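Local coordinates for subtilisin-like protein (Prochloron didemni, PDB 3ZXY) that probably acts as a serine endopeptidase of the subtilisin family, this chain being the protease domain of a longer protein, at residues I10-L15 with I58-P63; T90-A95 with D123-N128; I109-G114 with H153-L158; N147-L152 with F176-S181; V164-D169 with S208-A213. The protein carries 1 engineered substitution. All coordinates share one frame; numbering follows the deposited sequence.

Contact 1 of 5, residues I10-L15 with I58-P63; sequences IRVAIL and IIFGQP
Val12 brings the base of its side chain to the edge of the Phe60 ring, with Val12 CB 3.7 Å from Phe60 CZ. This is strand-on-helix packing inside the parallel α/β core of the subtilisin fold: strand 11-16 runs through the sheet between strands 75-80 and 108-111, and helix 47-60 lies against it. A beta-branched valine suits the place, being wide close to the backbone, and its CG1 also comes within 4.3 Å of Ile59 CD1. Ala13 turns away from the helix, so the next contact comes two residues on. There Ile14 slides past Phe60 in the opposite direction and lays CG1 in the plane of the ring, 3.9 Å from Phe60 CE2. Its CG1 branch lies beside the backbone N (chi1 -55°), and from there CD1 runs out to Ile59 CD1 at 3.5 Å, tip to tip and tighter than usual for two methyls. One face of the Phe60 ring is covered over its centre by CG2 of Ile59, the residue before it. Replacing Phe60 by an alanine would probably uncover Ile59 CG2 and open a gap beside Val12 and Ile14. The same helix carries His51, and Asp16 follows directly on Leu15, both predicted charge-relay residues. At Gly61 the chain leaves helical geometry, and just beyond it Gln62 folds back so that its NE2 donates to the carbonyl O of Phe60 at 2.8 Å.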
# COMPACT_ATOMS: atom_id res chain seq x y z
N ILE A 10 13.06 7.87 3.46
CA ILE A 10 12.25 6.68 3.22
C ILE A 10 11.49 6.84 1.91
O ILE A 10 10.79 7.83 1.71
CB ILE A 10 11.27 6.43 4.39
CG1 ILE A 10 12.07 6.22 5.67
CG2 ILE A 10 10.34 5.24 4.10
CD1 ILE A 10 13.10 5.10 5.63
N ARG A 11 11.63 5.84 1.04
CA ARG A 11 11.03 5.86 -0.29
C ARG A 11 9.88 4.88 -0.39
O ARG A 11 10.04 3.69 -0.11
CB ARG A 11 12.10 5.54 -1.34
CG ARG A 11 13.19 6.60 -1.38
CD ARG A 11 14.40 6.17 -2.19
NE ARG A 11 15.28 5.22 -1.49
CZ ARG A 11 16.20 5.52 -0.58
NH1 ARG A 11 16.44 6.78 -0.16
NH2 ARG A 11 16.93 4.53 -0.06
N VAL A 12 8.73 5.40 -0.80
CA VAL A 12 7.52 4.61 -0.95
C VAL A 12 7.12 4.66 -2.42
O VAL A 12 6.89 5.74 -2.96
CB VAL A 12 6.37 5.18 -0.10
CG1 VAL A 12 5.12 4.34 -0.24
CG2 VAL A 12 6.79 5.33 1.35
N ALA A 13 7.05 3.50 -3.05
CA ALA A 13 6.63 3.40 -4.45
C ALA A 13 5.15 3.08 -4.53
O ALA A 13 4.65 2.25 -3.77
CB ALA A 13 7.43 2.34 -5.17
N ILE A 14 4.46 3.77 -5.44
CA ILE A 14 3.05 3.53 -5.72
C ILE A 14 3.01 2.90 -7.11
O ILE A 14 3.34 3.55 -8.09
CB ILE A 14 2.25 4.85 -5.77
CG1 ILE A 14 2.43 5.65 -4.47
CG2 ILE A 14 0.77 4.58 -6.07
CD1 ILE A 14 1.90 4.96 -3.24
N LEU A 15 2.60 1.64 -7.18
CA LEU A 15 2.44 0.93 -8.44
C LEU A 15 0.95 0.87 -8.70
O LEU A 15 0.25 0.02 -8.15
CB LEU A 15 3.04 -0.48 -8.35
CG LEU A 15 4.55 -0.56 -8.58
CD1 LEU A 15 5.37 0.33 -7.66
CD2 LEU A 15 4.97 -2.02 -8.44
N ILE A 58 -3.62 9.36 -0.49
CA ILE A 58 -3.78 8.84 0.87
C ILE A 58 -2.46 8.87 1.62
O ILE A 58 -2.44 9.12 2.84
CB ILE A 58 -4.41 7.42 0.84
CG1 ILE A 58 -5.87 7.51 0.43
CG2 ILE A 58 -4.29 6.74 2.21
CD1 ILE A 58 -6.43 6.17 -0.03
N ILE A 59 -1.37 8.64 0.91
CA ILE A 59 -0.03 8.64 1.50
C ILE A 59 0.60 10.02 1.42
O ILE A 59 1.14 10.52 2.41
CB ILE A 59 0.89 7.60 0.81
CG1 ILE A 59 0.23 6.21 0.91
CG2 ILE A 59 2.30 7.61 1.42
CD1 ILE A 59 0.93 5.14 0.10
N PHE A 60 0.56 10.66 0.25
CA PHE A 60 1.37 11.85 -0.01
C PHE A 60 0.64 13.18 -0.03
O PHE A 60 1.27 14.22 -0.21
CB PHE A 60 2.15 11.69 -1.32
CG PHE A 60 3.12 10.54 -1.30
CD1 PHE A 60 4.27 10.62 -0.51
CD2 PHE A 60 2.88 9.40 -2.04
CE1 PHE A 60 5.17 9.57 -0.47
CE2 PHE A 60 3.79 8.34 -1.98
CZ PHE A 60 4.91 8.43 -1.20
N GLY A 61 -0.68 13.18 0.16
CA GLY A 61 -1.41 14.43 0.28
C GLY A 61 -0.81 15.29 1.39
O GLY A 61 -0.41 14.77 2.44
N GLN A 62 -0.75 16.59 1.17
CA GLN A 62 -0.01 17.45 2.08
C GLN A 62 -0.90 18.05 3.17
O GLN A 62 -2.10 18.19 3.01
CB GLN A 62 0.72 18.51 1.28
CG GLN A 62 1.75 17.92 0.34
CD GLN A 62 2.94 17.32 1.06
OE1 GLN A 62 3.61 18.02 1.83
NE2 GLN A 62 3.20 16.04 0.83
N PRO A 63 -0.29 18.39 4.31
CA PRO A 63 -1.08 18.96 5.38
C PRO A 63 -1.78 20.25 4.96
O PRO A 63 -1.23 21.04 4.20
CB PRO A 63 -0.04 19.27 6.46
CG PRO A 63 1.08 18.33 6.20
CD PRO A 63 1.12 18.17 4.70

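Contact 2 of 5, residues T90-A95 with D123-N128; sequences TQLDLA and DGWLEN
Ala95 and Leu126 mark the tight side, where the two helices come close: their CA atoms lie 4.8 Å apart, and Ala95 CB rests 3.4 Å from the carbonyl O of Trp125. A methyl is about as much as such a spacing tolerates. Leu126, its CG swung opposite the backbone N (chi1 -178°), is crossed at about a right angle by the Gln91 side chain. Gln91 is buried, yet its amide is used at both ends. OE1 accepts Asp123 N at 2.8 Å, the donor tilted out of the carbonyl plane, while NE2 bonds to Glu115. The Gln91 amide also stacks on the Asp123 carboxylate, the planes 29° apart.

Segments 91-95 and 124-128 run nearly parallel, with axes 8.1 Å apart and a crossing angle of 24°. They belong to helices from successive beta-alpha-beta crossovers of the parallel sheet, one leading into strand 108-111 and the other into strand 139-143.

The outer side faces solvent. Leu92 lies alongside Trp125, pointing the same way, and puts CD1 over one face of the indole, a CH-pi contact of 3.7 Å to the centroid of the five-membered ring. Nearby, a water accepts from Leu92 N and donates to Asp123 OD2. The first helix starts with a capping box: Thr90 OG1 accepts Asp93 N at 3.1 Å, and Asp93 OD2 accepts Thr90 N.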
# COMPACT_ATOMS: atom_id res chain seq x y z
N THR A 90 -0.98 -7.45 -16.97
CA THR A 90 -0.65 -8.83 -16.63
C THR A 90 0.23 -8.90 -15.39
O THR A 90 0.75 -7.90 -14.91
CB THR A 90 0.11 -9.51 -17.78
OG1 THR A 90 1.35 -8.82 -18.00
CG2 THR A 90 -0.71 -9.50 -19.09
N GLN A 91 0.41 -10.12 -14.89
CA GLN A 91 1.35 -10.34 -13.78
C GLN A 91 2.77 -9.99 -14.20
O GLN A 91 3.56 -9.57 -13.36
CB GLN A 91 1.26 -11.78 -13.29
CG GLN A 91 -0.04 -12.07 -12.57
CD GLN A 91 -0.07 -13.45 -11.94
OE1 GLN A 91 0.98 -14.00 -11.56
NE2 GLN A 91 -1.26 -14.04 -11.86
N LEU A 92 3.10 -10.14 -15.47
CA LEU A 92 4.41 -9.73 -15.98
C LEU A 92 4.57 -8.21 -15.91
O LEU A 92 5.64 -7.72 -15.56
CB LEU A 92 4.63 -10.23 -17.42
CG LEU A 92 5.91 -9.75 -18.13
CD1 LEU A 92 7.17 -10.15 -17.34
CD2 LEU A 92 6.00 -10.26 -19.56
N ASP A 93 3.52 -7.47 -16.25
CA ASP A 93 3.54 -6.01 -16.14
C ASP A 93 3.75 -5.57 -14.68
O ASP A 93 4.47 -4.61 -14.40
CB ASP A 93 2.23 -5.38 -16.65
CG ASP A 93 1.99 -5.61 -18.13
OD1 ASP A 93 2.95 -5.62 -18.94
OD2 ASP A 93 0.80 -5.77 -18.50
N LEU A 94 3.08 -6.25 -13.77
CA LEU A 94 3.27 -6.02 -12.33
C LEU A 94 4.71 -6.29 -11.95
O LEU A 94 5.33 -5.49 -11.24
CB LEU A 94 2.39 -6.95 -11.47
CG LEU A 94 0.94 -6.56 -11.17
CD1 LEU A 94 0.26 -7.65 -10.35
CD2 LEU A 94 0.95 -5.23 -10.44
N ALA A 95 5.24 -7.41 -12.42
CA ALA A 95 6.62 -7.79 -12.07
C ALA A 95 7.61 -6.73 -12.54
O ALA A 95 8.55 -6.39 -11.83
CB ALA A 95 6.99 -9.16 -12.66
N ASP A 123 2.33 -16.40 -11.62
CA ASP A 123 3.27 -16.60 -12.72
C ASP A 123 4.68 -16.46 -12.18
O ASP A 123 4.93 -15.69 -11.23
CB ASP A 123 3.02 -15.57 -13.82
CG ASP A 123 1.67 -15.77 -14.53
OD1 ASP A 123 1.22 -16.93 -14.71
OD2 ASP A 123 1.05 -14.74 -14.92
N GLY A 124 5.60 -17.18 -12.80
CA GLY A 124 6.98 -17.20 -12.35
C GLY A 124 7.62 -15.82 -12.33
O GLY A 124 8.44 -15.55 -11.46
N TRP A 125 7.26 -14.95 -13.28
CA TRP A 125 7.84 -13.61 -13.32
C TRP A 125 7.48 -12.84 -12.08
O TRP A 125 8.31 -12.10 -11.53
CB TRP A 125 7.34 -12.80 -14.51
CG TRP A 125 7.65 -13.36 -15.86
CD1 TRP A 125 6.75 -13.92 -16.77
CD2 TRP A 125 8.95 -13.41 -16.54
NE1 TRP A 125 7.38 -14.30 -17.91
CE2 TRP A 125 8.71 -14.03 -17.84
CE3 TRP A 125 10.24 -13.01 -16.20
CZ2 TRP A 125 9.73 -14.24 -18.76
CZ3 TRP A 125 11.27 -13.23 -17.13
CH2 TRP A 125 11.02 -13.83 -18.38
N LEU A 126 6.23 -12.98 -11.64
CA LEU A 126 5.75 -12.26 -10.46
C LEU A 126 6.37 -12.88 -9.20
O LEU A 126 6.78 -12.14 -8.31
CB LEU A 126 4.21 -12.24 -10.37
CG LEU A 126 3.63 -11.46 -9.19
CD1 LEU A 126 4.13 -10.01 -9.16
CD2 LEU A 126 2.12 -11.49 -9.26
N GLU A 127 6.44 -14.21 -9.14
CA GLU A 127 7.09 -14.88 -8.01
C GLU A 127 8.52 -14.38 -7.85
O GLU A 127 8.96 -14.09 -6.74
CB GLU A 127 7.10 -16.40 -8.21
CG GLU A 127 5.74 -17.06 -8.00
CD GLU A 127 5.80 -18.57 -8.21
OE1 GLU A 127 6.59 -19.04 -9.05
OE2 GLU A 127 5.01 -19.28 -7.54
N ASN A 128 9.22 -14.23 -8.97
CA ASN A 128 10.61 -13.80 -8.96
C ASN A 128 10.74 -12.36 -8.50
O ASN A 128 11.68 -12.02 -7.78
CB ASN A 128 11.22 -13.94 -10.36
CG ASN A 128 11.51 -15.39 -10.74
OD1 ASN A 128 11.34 -16.31 -9.93
ND2 ASN A 128 11.96 -15.59 -11.97
O HOH W 1 1.90 -12.42 -16.96

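Contact 3 of 5, residues I109-G114 with H153-L158; sequences INISGG and HVPAAL
Gly114 lays its CA against the carbonyl O of Val154, only 3.0 Å away, a closeness that a side chain would forbid: a CB here would collide with that oxygen and crowd His153 CB. Glycine is therefore the residue that fits. Beside it the Pro155 ring takes a large share of the contact, with CD 3.9 Å from Gly113 O and CG 4.1 Å from Ile111 CD1, the isoleucine running obliquely across the proline. Ile111 suits this buried place because its extended CG1 branch carries the methyl out to the ring. His153 adds ND1, 3.9 Å from Gly114 C. A water completes this shell, donating to Gly113 O at 2.9 Å and accepting from Ala156 N.

Residues 112-114 follow strand 108-111 of the parallel sheet, and in subtilisins the corresponding segment borders the substrate cleft. Consistent with that, Gly113 lies about 6 Å from the side chains of His51 and of Ala211, the engineered stand-in for the predicted catalytic serine.

Further out, other groups set these positions. A cis peptide precedes Pro155, which then opens a type I turn to Leu158. Ser112, at the centre of an inverse gamma turn, has its OG met by Asn110 ND2 at 3.0 Å, the oxygen lying in the amide plane, and bonds also to the carbonyl O of Ala211. His153 NE2 is held by Asn147 OD1.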
# COMPACT_ATOMS: atom_id res chain seq x y z
N ILE A 109 6.64 -0.91 -1.34
CA ILE A 109 5.96 -0.93 -2.65
C ILE A 109 4.48 -1.17 -2.37
O ILE A 109 4.10 -2.23 -1.87
CB ILE A 109 6.55 -2.01 -3.57
CG1 ILE A 109 8.02 -1.71 -3.87
CG2 ILE A 109 5.76 -2.11 -4.89
CD1 ILE A 109 8.73 -2.78 -4.68
N ASN A 110 3.66 -0.17 -2.66
CA ASN A 110 2.20 -0.28 -2.50
C ASN A 110 1.60 -0.80 -3.79
O ASN A 110 1.76 -0.18 -4.84
CB ASN A 110 1.62 1.10 -2.18
CG ASN A 110 0.12 1.08 -1.90
OD1 ASN A 110 -0.29 1.08 -0.74
ND2 ASN A 110 -0.71 1.03 -2.96
N ILE A 111 0.91 -1.94 -3.72
CA ILE A 111 0.19 -2.47 -4.89
C ILE A 111 -1.28 -2.67 -4.51
O ILE A 111 -1.68 -3.69 -3.94
CB ILE A 111 0.79 -3.79 -5.38
CG1 ILE A 111 2.28 -3.62 -5.70
CG2 ILE A 111 0.03 -4.31 -6.60
CD1 ILE A 111 2.95 -4.86 -6.25
N SER A 112 -2.08 -1.66 -4.83
CA SER A 112 -3.51 -1.68 -4.57
C SER A 112 -4.20 -2.38 -5.73
O SER A 112 -5.02 -1.78 -6.44
CB SER A 112 -4.05 -0.27 -4.43
OG SER A 112 -3.62 0.31 -3.21
N GLY A 113 -3.84 -3.63 -5.95
CA GLY A 113 -4.40 -4.41 -7.03
C GLY A 113 -3.91 -5.83 -6.94
O GLY A 113 -3.14 -6.17 -6.06
N GLY A 114 -4.35 -6.66 -7.88
CA GLY A 114 -3.98 -8.06 -7.89
C GLY A 114 -4.92 -8.85 -8.76
O GLY A 114 -5.72 -8.27 -9.50
N HIS A 153 -5.84 -13.24 -3.55
CA HIS A 153 -5.27 -12.54 -4.69
C HIS A 153 -3.76 -12.62 -4.58
O HIS A 153 -3.21 -12.71 -3.49
CB HIS A 153 -5.66 -11.06 -4.71
CG HIS A 153 -7.06 -10.78 -5.20
ND1 HIS A 153 -7.38 -9.61 -5.81
CD2 HIS A 153 -8.21 -11.54 -5.16
CE1 HIS A 153 -8.69 -9.62 -6.11
NE2 HIS A 153 -9.19 -10.81 -5.76
N VAL A 154 -3.11 -12.57 -5.74
CA VAL A 154 -1.69 -12.30 -5.84
C VAL A 154 -1.51 -10.89 -6.39
O VAL A 154 -2.28 -10.44 -7.26
CB VAL A 154 -0.96 -13.37 -6.69
CG1 VAL A 154 -1.06 -14.73 -6.02
CG2 VAL A 154 -1.50 -13.43 -8.13
N PRO A 155 -0.50 -10.17 -5.90
CA PRO A 155 0.59 -10.60 -5.02
C PRO A 155 0.32 -10.67 -3.52
O PRO A 155 1.21 -11.07 -2.77
CB PRO A 155 1.67 -9.57 -5.31
CG PRO A 155 0.94 -8.33 -5.64
CD PRO A 155 -0.25 -8.81 -6.43
N ALA A 156 -0.86 -10.27 -3.07
CA ALA A 156 -1.14 -10.26 -1.63
C ALA A 156 -0.80 -11.56 -0.90
O ALA A 156 -0.38 -11.51 0.25
CB ALA A 156 -2.59 -9.89 -1.38
N ALA A 157 -1.02 -12.71 -1.54
CA ALA A 157 -0.79 -14.02 -0.93
C ALA A 157 0.65 -14.55 -1.00
O ALA A 157 0.96 -15.65 -0.50
CB ALA A 157 -1.74 -15.06 -1.56
N LEU A 158 1.56 -13.78 -1.61
CA LEU A 158 2.89 -14.30 -1.91
C LEU A 158 3.84 -14.12 -0.73
O LEU A 158 3.57 -13.35 0.18
CB LEU A 158 3.43 -13.67 -3.19
CG LEU A 158 2.65 -14.05 -4.46
CD1 LEU A 158 3.28 -13.38 -5.68
CD2 LEU A 158 2.58 -15.55 -4.66
O HOH W 2 -2.89 -8.43 -4.33

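Contact 4 of 5, residues N147-L152 with F176-S181; sequences NGCDCL and FSNWGS
Trp179 lays one face of its indole over the Cys149-Asp150 peptide, and Asp150 CB sits above the six-membered ring, a CH-pi contact 3.7 Å from its centroid. The two side chains cross at about a right angle, yet carboxylate and ring planes are only 12° apart. The Trp179 torsion chi1, 51°, wedges CG between the backbone N and the carbonyl carbon and folds the ring over the loop. At the ring edge NE1 donates to Gly148 O at 3.0 Å, coming from above the carbonyl plane. A leucine in place of Trp179 would probably leave Gly148 O without this donor and Asp150 without a flat surface to lie on.

Asn178 grips the same loop through its amide. The amide plane is turned only 19° from that of Asn147, and ND2 gives an almost straight bond of 2.9 Å to Asn147 OD1. Its OD1 gathers the Cys149 N at 3.1 Å and, more weakly, the Gly148 N. Asparagine suits the place by offering donor and acceptor together. The Cys149-Cys151 disulfide, SG to SG 2.1 Å, cinches the loop around Asp150, the centre of an inverse gamma turn, and Cys151 SG lies 3.2 Å from Asn178 OD1. Backbone bonds join Trp179 N to Cys149 O and, weakly, Gly180 N to Cys151 O. Gly180 must be small, since a CB would strike Cys151 O and Leu152 CD2.

The two loops follow sheet strands 139-143 and 162-167. Asn178 ND2 reaches back to Ala144 O beyond the first, Leu152 bonds through its backbone to Thr117 of strand 115-117, and its side chain packs on helix 181-186.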
# COMPACT_ATOMS: atom_id res chain seq x y z
N ASN A 147 -13.65 -9.56 -3.12
CA ASN A 147 -14.66 -10.56 -3.47
C ASN A 147 -15.49 -11.00 -2.25
O ASN A 147 -16.67 -11.35 -2.38
CB ASN A 147 -14.02 -11.80 -4.15
CG ASN A 147 -13.04 -11.43 -5.25
OD1 ASN A 147 -11.93 -10.92 -4.97
ND2 ASN A 147 -13.44 -11.66 -6.51
N GLY A 148 -14.84 -11.02 -1.09
CA GLY A 148 -15.50 -11.45 0.13
C GLY A 148 -15.47 -12.94 0.36
O GLY A 148 -16.24 -13.45 1.18
N CYS A 149 -14.57 -13.62 -0.33
CA CYS A 149 -14.49 -15.08 -0.29
C CYS A 149 -13.31 -15.57 0.51
O CYS A 149 -12.38 -14.82 0.81
CB CYS A 149 -14.39 -15.70 -1.70
SG CYS A 149 -13.37 -15.01 -3.02
N ASP A 150 -13.37 -16.86 0.81
CA ASP A 150 -12.26 -17.60 1.41
C ASP A 150 -11.32 -17.89 0.25
O ASP A 150 -11.25 -19.01 -0.26
CB ASP A 150 -12.83 -18.88 2.03
CG ASP A 150 -11.78 -19.76 2.67
OD1 ASP A 150 -10.64 -19.27 2.85
OD2 ASP A 150 -12.10 -20.92 2.97
N CYS A 151 -10.67 -16.83 -0.20
CA CYS A 151 -9.85 -16.85 -1.40
C CYS A 151 -8.74 -15.85 -1.30
O CYS A 151 -8.66 -15.04 -0.37
CB CYS A 151 -10.70 -16.50 -2.62
SG CYS A 151 -11.35 -14.81 -2.54
N LEU A 152 -7.86 -15.92 -2.29
CA LEU A 152 -6.61 -15.17 -2.29
C LEU A 152 -6.35 -14.47 -3.62
O LEU A 152 -6.56 -15.08 -4.68
CB LEU A 152 -5.46 -16.15 -2.05
CG LEU A 152 -5.48 -16.98 -0.76
CD1 LEU A 152 -4.45 -18.11 -0.80
CD2 LEU A 152 -5.28 -16.06 0.44
N PHE A 176 -17.13 -7.27 1.81
CA PHE A 176 -16.43 -7.30 0.53
C PHE A 176 -14.93 -7.15 0.73
O PHE A 176 -14.30 -6.17 0.33
CB PHE A 176 -17.04 -6.26 -0.42
CG PHE A 176 -18.48 -6.55 -0.74
CD1 PHE A 176 -18.83 -7.75 -1.33
CD2 PHE A 176 -19.49 -5.66 -0.40
CE1 PHE A 176 -20.15 -8.04 -1.61
CE2 PHE A 176 -20.80 -5.94 -0.68
CZ PHE A 176 -21.13 -7.13 -1.29
N SER A 177 -14.36 -8.16 1.37
CA SER A 177 -12.94 -8.20 1.67
C SER A 177 -12.55 -9.67 1.82
O SER A 177 -13.20 -10.42 2.54
CB SER A 177 -12.64 -7.39 2.94
OG SER A 177 -11.24 -7.20 3.10
N ASN A 178 -11.51 -10.10 1.11
CA ASN A 178 -11.15 -11.52 1.07
C ASN A 178 -10.44 -12.01 2.31
O ASN A 178 -9.71 -11.26 2.95
CB ASN A 178 -10.28 -11.81 -0.15
CG ASN A 178 -11.03 -11.68 -1.45
OD1 ASN A 178 -12.23 -11.94 -1.49
ND2 ASN A 178 -10.34 -11.30 -2.52
N TRP A 179 -10.60 -13.30 2.61
CA TRP A 179 -10.13 -13.86 3.88
C TRP A 179 -9.58 -15.27 3.73
O TRP A 179 -9.68 -16.09 4.63
CB TRP A 179 -11.26 -13.78 4.91
CG TRP A 179 -12.57 -14.36 4.45
CD1 TRP A 179 -13.52 -13.75 3.62
CD2 TRP A 179 -13.14 -15.66 4.78
NE1 TRP A 179 -14.59 -14.58 3.44
CE2 TRP A 179 -14.43 -15.74 4.11
CE3 TRP A 179 -12.73 -16.75 5.56
CZ2 TRP A 179 -15.24 -16.85 4.20
CZ3 TRP A 179 -13.57 -17.85 5.66
CH2 TRP A 179 -14.81 -17.90 5.01
N GLY A 180 -8.94 -15.53 2.60
CA GLY A 180 -8.30 -16.82 2.37
C GLY A 180 -7.21 -17.14 3.39
O GLY A 180 -6.72 -16.24 4.08
N SER A 181 -6.84 -18.40 3.47
CA SER A 181 -6.01 -18.90 4.60
C SER A 181 -4.71 -18.14 4.79
O SER A 181 -4.32 -17.86 5.91
CB SER A 181 -5.71 -20.39 4.48
OG SER A 181 -5.03 -20.66 3.27
O HOH W 3 -8.37 -20.21 1.98

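Contact 5 of 5, residues V164-D169 with S208-A213; sequences VGAMDD and SGTAFA. Engineered in segment 208-213: Ala211 (natural residue Ser).
Val164 and Gly165 meet helix 210-230 through small groups and carbonyl oxygens, while the one aromatic ring of the two segments, Phe212, is turned elsewhere. Over the centre of one face of that ring lies Ala211 CB, 4.1 Å above the plane; Ser208 O and Gly209 N lie at its edge, in plane. Beyond the segments the ring meets His54 edge-to-face and also packs with His51.

Against strand 162-167, an inner strand of the parallel sheet, the helix presents Thr210 and Ala213. Thr210 CB stands 3.6 Å from Val164 O, and its CG2 is 3.9 Å from Ala166 N. The torsion chi1 63° explains the division of labour: OG1 goes off to bond Gly145 N, while CG2, anti to the carbonyl carbon, is the branch presented to the strand. Ala213 CB comes within 3.6 Å of Gly165 O and 3.8 Å of Val164 CG1. Ala166 faces the helix with its methyl, CB to Thr210 CG2 4.1 Å. Alanine and glycine suit a strand and helix this close, Ala166 CA being 5.2 Å from Thr210 CA.

Gly209, at the N-cap, adopts backbone angles at which a CB would jam against the preceding carbonyl. Two residues on is Ala211, an engineered replacement for the serine of the predicted charge relay, its side chain touching His51. Asn146 OD1 accepts from Thr210 N at the start of the helix, while Ser177 OG bonds Ala166 N on the strand. With methyls and carbonyl oxygens meeting across the contact, close fit rather than polar bonding seats the helix start and so probably places position 211 beside His51.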
# COMPACT_ATOMS: atom_id res chain seq x y z
N VAL A 164 -3.57 -6.65 2.82
CA VAL A 164 -4.42 -5.71 3.53
C VAL A 164 -5.88 -5.89 3.13
O VAL A 164 -6.25 -5.76 1.96
CB VAL A 164 -3.99 -4.24 3.29
CG1 VAL A 164 -4.86 -3.28 4.10
CG2 VAL A 164 -2.51 -4.04 3.60
N GLY A 165 -6.69 -6.21 4.13
CA GLY A 165 -8.15 -6.22 3.99
C GLY A 165 -8.77 -4.96 4.54
O GLY A 165 -8.08 -4.12 5.11
N ALA A 166 -10.10 -4.84 4.39
CA ALA A 166 -10.84 -3.64 4.74
C ALA A 166 -11.77 -3.85 5.92
O ALA A 166 -12.50 -4.86 5.98
CB ALA A 166 -11.63 -3.13 3.53
N MET A 167 -11.76 -2.89 6.84
CA MET A 167 -12.69 -2.86 7.95
C MET A 167 -13.44 -1.52 7.94
O MET A 167 -13.02 -0.55 7.30
CB MET A 167 -11.99 -3.09 9.29
CG MET A 167 -10.89 -2.12 9.58
SD MET A 167 -10.29 -2.40 11.27
CE MET A 167 -8.95 -1.23 11.35
N ASP A 168 -14.56 -1.50 8.64
CA ASP A 168 -15.32 -0.26 8.82
C ASP A 168 -14.78 0.53 10.00
O ASP A 168 -13.81 0.12 10.64
CB ASP A 168 -16.83 -0.54 8.92
CG ASP A 168 -17.23 -1.32 10.18
OD1 ASP A 168 -16.49 -1.34 11.19
OD2 ASP A 168 -18.34 -1.89 10.15
N ASP A 169 -15.40 1.67 10.29
CA ASP A 169 -14.89 2.56 11.34
C ASP A 169 -15.14 2.02 12.76
O ASP A 169 -14.64 2.61 13.72
CB ASP A 169 -15.48 3.97 11.18
CG ASP A 169 -14.87 4.72 10.00
OD1 ASP A 169 -13.84 4.26 9.43
OD2 ASP A 169 -15.41 5.79 9.65
N SER A 208 -14.37 3.18 -1.34
CA SER A 208 -14.30 2.02 -0.46
C SER A 208 -13.67 0.85 -1.18
O SER A 208 -13.83 0.68 -2.40
CB SER A 208 -15.67 1.62 0.05
OG SER A 208 -16.34 2.73 0.67
N GLY A 209 -12.94 0.05 -0.41
CA GLY A 209 -12.34 -1.16 -0.96
C GLY A 209 -10.98 -1.43 -0.38
O GLY A 209 -10.35 -0.56 0.23
N THR A 210 -10.49 -2.65 -0.58
CA THR A 210 -9.16 -3.00 -0.11
C THR A 210 -8.06 -2.18 -0.78
O THR A 210 -7.00 -2.00 -0.20
CB THR A 210 -8.85 -4.51 -0.23
OG1 THR A 210 -8.86 -4.93 -1.60
CG2 THR A 210 -9.86 -5.34 0.57
N ALA A 211 -8.32 -1.67 -2.00
CA ALA A 211 -7.35 -0.79 -2.67
C ALA A 211 -7.05 0.48 -1.90
O ALA A 211 -6.00 1.08 -2.11
CB ALA A 211 -7.84 -0.42 -4.06
N PHE A 212 -7.97 0.92 -1.06
CA PHE A 212 -7.83 2.18 -0.33
C PHE A 212 -7.36 1.96 1.10
O PHE A 212 -6.69 2.82 1.69
CB PHE A 212 -9.12 2.99 -0.48
CG PHE A 212 -9.54 3.07 -1.90
CD1 PHE A 212 -8.75 3.73 -2.82
CD2 PHE A 212 -10.61 2.33 -2.35
CE1 PHE A 212 -9.08 3.74 -4.16
CE2 PHE A 212 -10.95 2.33 -3.69
CZ PHE A 212 -10.19 3.05 -4.59
N ALA A 213 -7.63 0.78 1.64
CA ALA A 213 -7.05 0.34 2.92
C ALA A 213 -5.55 0.12 2.79
O ALA A 213 -4.77 0.42 3.70
CB ALA A 213 -7.74 -0.95 3.38

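How the contacts relate
Contacts 1 and 5 are fully buried and apolar, each setting a helix on a strand of the same parallel sheet. They touch where Ile58 packs on Phe212, and their elements carry the predicted charge-relay positions, the serine one engineered to alanine. Contacts 2, 3 and 4 are partly buried; the centres of 2 and 4 lie about 18 Å from that of the chain, of 3 about 9 Å. Contact 3 joins the sheet, Asn110 exchanging backbone bonds with Ala13 and Leu15, and touches contact 5 near the active site. Contact 2 still pairs helices, Leu126 meeting Leu158 and Gln91 meeting Val154 of contact 3, whereas contact 4, adjoining contact 5, relies on hydrogen bonds, a disulfide and a tryptophan.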